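Local coordinates for protein beta-hydroxyacid dehydrogenase, 3-hydroxyisobutyrate dehydrogenase (PDB 6GRL) that probably reduces imines with NADPH as an S-selective imine reductase able to support reductive amination, at residues 244-258 against 282-296. Residues are numbered along the deposited sequence; the frame is centred on the assembly and turned at random. Where two conformers were deposited one is given.
Sequences YGPDLGSLRVQAALM and MDQRIADGHGGQGFS
The carboxylate of Asp247 faces the backbone just after Gly294 and takes two N-H groups there, one on each oxygen. Phe295 N reaches Asp247 OD1 at 2.9 Å in a nearly straight bond (171°), and Ser296 N reaches OD2 at 3.1 Å, both on syn lone pairs. The anti lone pair of OD1 receives Leu248 N, and a water joins OD2 to Ser296 OG. With chi1 at 37°, CG lies between the backbone N and the carbonyl carbon, which brings both oxygens up to these amides. Replacing Asp247 by alanine removes both acceptors and is likely to leave the N-H groups of Phe295 and Ser296 without these mates, letting this piece of backbone shift.

The tight part of the contact is largely apolar. Leu251 pushes its methyls against 282-296, CD1 lying 3.5 Å from Arg285 CG and CD2 beside Met282 CG, with both methyls also set against the Gly294 carbonyl. Extended beyond CG, Met282 enters a hole formed by Leu251, Gln254, Ala255 and Met258 as a knob into a hole, its SD 3.5 Å from Met258 CG. Ile286 CD1 closes the row over Ala255 CB. The Tyr244 end is also closely fitted: the ring edge meets Ser296 OG, 3.3 Å from CD1, and nearby Arg285 grips Gln293 OE1 side-on through NE and NH2.

Toward solvent the fit loosens. In one of its two modelled conformers Arg252 places a guanidinium face over Gly291 CA and its NH1 on a water that links Ile286 O and Gly291 N.

The 251-258 and 282-287 helical segments run antiparallel at 149°, their axes 9.5 Å apart, within the all-helical C-terminal domain, far from the Rossmann-type sheet. Helix 229-241 packs on Tyr244 and Asp247, and helix 299-302 lies against Arg285 and meets the Tyr244 hydroxyl at Glu300.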
loop_
_atom_site.group_PDB
_atom_site.type_symbol
_atom_site.label_atom_id
_atom_site.label_comp_id
_atom_site.label_asym_id
_atom_site.label_seq_id
_atom_site.Cartn_x
_atom_site.Cartn_y
_atom_site.Cartn_z
ATOM N N TYR A 244 -27.745 -7.980 4.781
ATOM C CA TYR A 244 -26.972 -8.650 5.817
ATOM C C TYR A 244 -27.649 -9.956 6.208
ATOM O O TYR A 244 -28.865 -9.992 6.424
ATOM C CB TYR A 244 -26.812 -7.748 7.043
ATOM C CG TYR A 244 -26.009 -6.494 6.778
ATOM C CD1 TYR A 244 -24.669 -6.567 6.421
ATOM C CD2 TYR A 244 -26.591 -5.238 6.887
ATOM C CE1 TYR A 244 -23.930 -5.425 6.179
ATOM C CE2 TYR A 244 -25.860 -4.088 6.646
ATOM C CZ TYR A 244 -24.530 -4.189 6.293
ATOM O OH TYR A 244 -23.797 -3.048 6.052
ATOM N N GLY A 245 -26.857 -11.021 6.298
ATOM C CA GLY A 245 -27.355 -12.314 6.702
ATOM C C GLY A 245 -26.407 -13.003 7.662
ATOM O O GLY A 245 -25.298 -12.528 7.923
ATOM N N PRO A 246 -26.829 -14.144 8.212
ATOM C CA PRO A 246 -25.974 -14.865 9.165
ATOM C C PRO A 246 -24.750 -15.478 8.501
ATOM O O PRO A 246 -24.775 -16.643 8.093
ATOM C CB PRO A 246 -26.909 -15.943 9.728
ATOM C CG PRO A 246 -27.925 -16.156 8.657
ATOM C CD PRO A 246 -28.118 -14.822 7.990
ATOM N N ASP A 247 -23.671 -14.699 8.394
ATOM C CA ASP A 247 -22.459 -15.186 7.741
ATOM C C ASP A 247 -21.810 -16.305 8.549
ATOM O O ASP A 247 -21.697 -17.442 8.079
ATOM C CB ASP A 247 -21.480 -14.031 7.519
ATOM C CG ASP A 247 -21.492 -13.025 8.656
ATOM O OD1 ASP A 247 -21.629 -13.441 9.823
ATOM O OD2 ASP A 247 -21.359 -11.813 8.378
ATOM N N LEU A 248 -21.372 -15.999 9.769
ATOM C CA LEU A 248 -20.847 -16.999 10.696
ATOM C C LEU A 248 -21.893 -17.398 11.727
ATOM O O LEU A 248 -21.599 -17.507 12.921
ATOM C CB LEU A 248 -19.588 -16.480 11.383
ATOM C CG LEU A 248 -18.467 -15.980 10.470
ATOM C CD1 LEU A 248 -17.330 -15.418 11.300
ATOM C CD2 LEU A 248 -17.976 -17.096 9.561
ATOM N N GLY A 249 -23.123 -17.626 11.279
ATOM C CA GLY A 249 -24.245 -17.814 12.171
ATOM C C GLY A 249 -24.897 -16.495 12.543
ATOM O O GLY A 249 -24.395 -15.405 12.259
ATOM N N SER A 250 -26.055 -16.605 13.189
ATOM C CA SER A 250 -26.758 -15.416 13.645
ATOM C C SER A 250 -25.940 -14.694 14.710
ATOM O O SER A 250 -25.118 -15.296 15.405
ATOM C CB SER A 250 -28.133 -15.783 14.202
ATOM O OG SER A 250 -28.017 -16.456 15.443
ATOM N N LEU A 251 -26.174 -13.386 14.831
ATOM C CA LEU A 251 -25.449 -12.603 15.826
ATOM C C LEU A 251 -25.748 -13.077 17.241
ATOM O O LEU A 251 -24.902 -12.941 18.131
ATOM C CB LEU A 251 -25.784 -11.121 15.674
ATOM C CG LEU A 251 -25.009 -10.417 14.560
ATOM C CD1 LEU A 251 -25.519 -9.006 14.368
ATOM C CD2 LEU A 251 -23.516 -10.416 14.863
ATOM N N ARG A 252 -26.943 -13.628 17.469
ATOM C CA ARG A 252 -27.261 -14.173 18.785
ATOM C C ARG A 252 -26.349 -15.344 19.128
ATOM O O ARG A 252 -25.880 -15.464 20.265
ATOM C CB ARG A 252 -28.728 -14.599 18.835
ATOM C CG ARG A 252 -29.698 -13.458 19.085
ATOM C CD ARG A 252 -31.140 -13.942 19.067
ATOM N NE ARG A 252 -31.840 -13.528 17.855
ATOM C CZ ARG A 252 -32.487 -12.375 17.724
ATOM N NH1 ARG A 252 -32.531 -11.517 18.734
ATOM N NH2 ARG A 252 -33.095 -12.079 16.582
ATOM N N VAL A 253 -26.086 -16.215 18.153
ATOM C CA VAL A 253 -25.189 -17.343 18.382
ATOM C C VAL A 253 -23.756 -16.858 18.562
ATOM O O VAL A 253 -23.027 -17.339 19.438
ATOM C CB VAL A 253 -25.307 -18.356 17.228
ATOM C CG1 VAL A 253 -24.202 -19.398 17.311
ATOM C CG2 VAL A 253 -26.676 -19.021 17.245
ATOM N N GLN A 254 -23.330 -15.891 17.744
ATOM C CA GLN A 254 -21.956 -15.404 17.836
ATOM C C GLN A 254 -21.714 -14.662 19.145
ATOM O O GLN A 254 -20.629 -14.767 19.729
ATOM C CB GLN A 254 -21.634 -14.502 16.645
ATOM C CG GLN A 254 -21.964 -15.098 15.285
ATOM C CD GLN A 254 -21.353 -14.313 14.137
ATOM O OE1 GLN A 254 -20.342 -13.629 14.301
ATOM N NE2 GLN A 254 -21.977 -14.399 12.967
ATOM N N ALA A 255 -22.708 -13.904 19.619
ATOM C CA ALA A 255 -22.525 -13.136 20.847
ATOM C C ALA A 255 -22.318 -14.051 22.046
ATOM O O ALA A 255 -21.461 -13.787 22.898
ATOM C CB ALA A 255 -23.719 -12.210 21.075
ATOM N N ALA A 256 -23.095 -15.133 22.132
ATOM C CA ALA A 256 -22.894 -16.100 23.208
ATOM C C ALA A 256 -21.516 -16.742 23.115
ATOM O O ALA A 256 -20.882 -17.024 24.138
ATOM C CB ALA A 256 -23.990 -17.165 23.169
ATOM N N LEU A 257 -21.034 -16.975 21.892
ATOM C CA LEU A 257 -19.690 -17.513 21.718
ATOM C C LEU A 257 -18.627 -16.506 22.136
ATOM O O LEU A 257 -17.580 -16.896 22.665
ATOM C CB LEU A 257 -19.482 -17.941 20.265
ATOM C CG LEU A 257 -18.097 -18.461 19.877
ATOM C CD1 LEU A 257 -17.719 -19.670 20.717
ATOM C CD2 LEU A 257 -18.049 -18.798 18.394
ATOM N N MET A 258 -18.878 -15.213 21.913
ATOM C CA MET A 258 -17.909 -14.193 22.301
ATOM C C MET A 258 -17.714 -14.162 23.811
ATOM O O MET A 258 -16.583 -14.035 24.295
ATOM C CB MET A 258 -18.354 -12.822 21.791
ATOM C CG MET A 258 -18.296 -12.667 20.281
ATOM S SD MET A 258 -16.677 -13.040 19.586
ATOM C CE MET A 258 -15.669 -11.815 20.413
ATOM N N MET A 282 -21.906 -6.622 19.002
ATOM C CA MET A 282 -22.912 -7.649 18.752
ATOM C C MET A 282 -24.133 -7.451 19.639
ATOM O O MET A 282 -25.273 -7.555 19.170
ATOM C CB MET A 282 -22.314 -9.035 18.979
ATOM C CG MET A 282 -21.364 -9.491 17.894
ATOM S SD MET A 282 -20.694 -11.114 18.276
ATOM C CE MET A 282 -19.733 -11.438 16.800
ATOM N N ASP A 283 -23.914 -7.169 20.926
ATOM C CA ASP A 283 -25.034 -6.982 21.842
ATOM C C ASP A 283 -25.883 -5.783 21.437
ATOM O O ASP A 283 -27.112 -5.814 21.561
ATOM C CB ASP A 283 -24.524 -6.818 23.274
ATOM C CG ASP A 283 -23.968 -8.108 23.848
ATOM O OD1 ASP A 283 -24.228 -9.182 23.267
ATOM O OD2 ASP A 283 -23.279 -8.050 24.888
ATOM N N GLN A 284 -25.244 -4.720 20.945
ATOM C CA GLN A 284 -25.999 -3.547 20.515
ATOM C C GLN A 284 -26.820 -3.845 19.266
ATOM O O GLN A 284 -27.991 -3.457 19.182
ATOM C CB GLN A 284 -25.050 -2.373 20.272
ATOM C CG GLN A 284 -25.754 -1.080 19.897
ATOM C CD GLN A 284 -26.692 -0.591 20.985
ATOM O OE1 GLN A 284 -26.355 -0.614 22.169
ATOM N NE2 GLN A 284 -27.881 -0.150 20.588
ATOM N N ARG A 285 -26.226 -4.538 18.292
ATOM C CA ARG A 285 -26.953 -4.872 17.071
ATOM C C ARG A 285 -28.112 -5.819 17.359
ATOM O O ARG A 285 -29.170 -5.726 16.725
ATOM C CB ARG A 285 -25.999 -5.481 16.044
ATOM C CG ARG A 285 -26.599 -5.651 14.658
ATOM C CD ARG A 285 -26.724 -4.326 13.928
ATOM N NE ARG A 285 -27.201 -4.512 12.561
ATOM C CZ ARG A 285 -27.600 -3.525 11.767
ATOM N NH1 ARG A 285 -27.584 -2.272 12.203
ATOM N NH2 ARG A 285 -28.019 -3.789 10.537
ATOM N N ILE A 286 -27.934 -6.735 18.313
ATOM C CA ILE A 286 -29.034 -7.606 18.716
ATOM C C ILE A 286 -30.121 -6.800 19.416
ATOM O O ILE A 286 -31.317 -6.997 19.166
ATOM C CB ILE A 286 -28.511 -8.746 19.609
ATOM C CG1 ILE A 286 -27.661 -9.718 18.791
ATOM C CG2 ILE A 286 -29.667 -9.479 20.280
ATOM C CD1 ILE A 286 -26.783 -10.611 19.635
ATOM N N ALA A 287 -29.726 -5.876 20.295
ATOM C CA ALA A 287 -30.707 -5.043 20.983
ATOM C C ALA A 287 -31.451 -4.133 20.014
ATOM O O ALA A 287 -32.591 -3.737 20.288
ATOM C CB ALA A 287 -30.024 -4.216 22.072
ATOM N N ASP A 288 -30.834 -3.795 18.884
ATOM C CA ASP A 288 -31.473 -2.966 17.871
ATOM C C ASP A 288 -32.449 -3.742 16.996
ATOM O O ASP A 288 -33.037 -3.153 16.081
ATOM C CB ASP A 288 -30.413 -2.297 16.989
ATOM C CG ASP A 288 -29.584 -1.275 17.746
ATOM O OD1 ASP A 288 -30.067 -0.764 18.778
ATOM O OD2 ASP A 288 -28.453 -0.980 17.305
ATOM N N GLY A 289 -32.633 -5.035 17.245
ATOM C CA GLY A 289 -33.579 -5.827 16.486
ATOM C C GLY A 289 -33.014 -6.532 15.276
ATOM O O GLY A 289 -33.787 -6.968 14.416
ATOM N N HIS A 290 -31.694 -6.664 15.176
ATOM C CA HIS A 290 -31.045 -7.308 14.042
ATOM C C HIS A 290 -30.250 -8.529 14.490
ATOM O O HIS A 290 -29.171 -8.818 13.967
ATOM C CB HIS A 290 -30.146 -6.322 13.299
ATOM C CG HIS A 290 -30.862 -5.097 12.821
ATOM N ND1 HIS A 290 -31.836 -5.138 11.847
ATOM C CD2 HIS A 290 -30.745 -3.797 13.181
ATOM C CE1 HIS A 290 -32.290 -3.917 11.629
ATOM N NE2 HIS A 290 -31.643 -3.085 12.425
ATOM N N GLY A 291 -30.782 -9.265 15.468
ATOM C CA GLY A 291 -30.098 -10.444 15.970
ATOM C C GLY A 291 -29.967 -11.564 14.960
ATOM O O GLY A 291 -29.091 -12.422 15.114
ATOM N N GLY A 292 -30.816 -11.577 13.933
ATOM C CA GLY A 292 -30.730 -12.591 12.899
ATOM C C GLY A 292 -29.707 -12.323 11.819
ATOM O O GLY A 292 -29.477 -13.192 10.973
ATOM N N GLN A 293 -29.089 -11.146 11.825
ATOM C CA GLN A 293 -28.083 -10.802 10.830
ATOM C C GLN A 293 -26.732 -11.381 11.254
ATOM O O GLN A 293 -26.644 -12.212 12.162
ATOM C CB GLN A 293 -28.041 -9.290 10.629
ATOM C CG GLN A 293 -29.281 -8.736 9.937
ATOM C CD GLN A 293 -29.275 -7.223 9.833
ATOM O OE1 GLN A 293 -28.415 -6.554 10.403
ATOM N NE2 GLN A 293 -30.240 -6.677 9.102
ATOM N N GLY A 294 -25.659 -10.945 10.599
ATOM C CA GLY A 294 -24.352 -11.518 10.857
ATOM C C GLY A 294 -23.285 -10.515 11.241
ATOM O O GLY A 294 -23.590 -9.378 11.616
ATOM N N PHE A 295 -22.020 -10.933 11.142
ATOM C CA PHE A 295 -20.917 -10.089 11.589
ATOM C C PHE A 295 -20.775 -8.841 10.727
ATOM O O PHE A 295 -20.465 -7.760 11.241
ATOM C CB PHE A 295 -19.612 -10.884 11.583
ATOM C CG PHE A 295 -18.446 -10.129 12.151
ATOM C CD1 PHE A 295 -18.175 -10.169 13.509
ATOM C CD2 PHE A 295 -17.629 -9.369 11.331
ATOM C CE1 PHE A 295 -17.107 -9.471 14.037
ATOM C CE2 PHE A 295 -16.563 -8.666 11.853
ATOM C CZ PHE A 295 -16.299 -8.719 13.206
ATOM N N SER A 296 -20.983 -8.969 9.414
ATOM C CA SER A 296 -20.788 -7.830 8.524
ATOM C C SER A 296 -21.735 -6.683 8.855
ATOM O O SER A 296 -21.423 -5.521 8.572
ATOM C CB SER A 296 -20.966 -8.263 7.068
ATOM O OG SER A 296 -22.277 -8.741 6.832
HETATM O O HOH W 1 -24.497 -9.710 8.223
HETATM O O HOH W 2 -21.735 -11.089 5.559
HETATM O O HOH W 3 -32.668 -9.050 17.670
#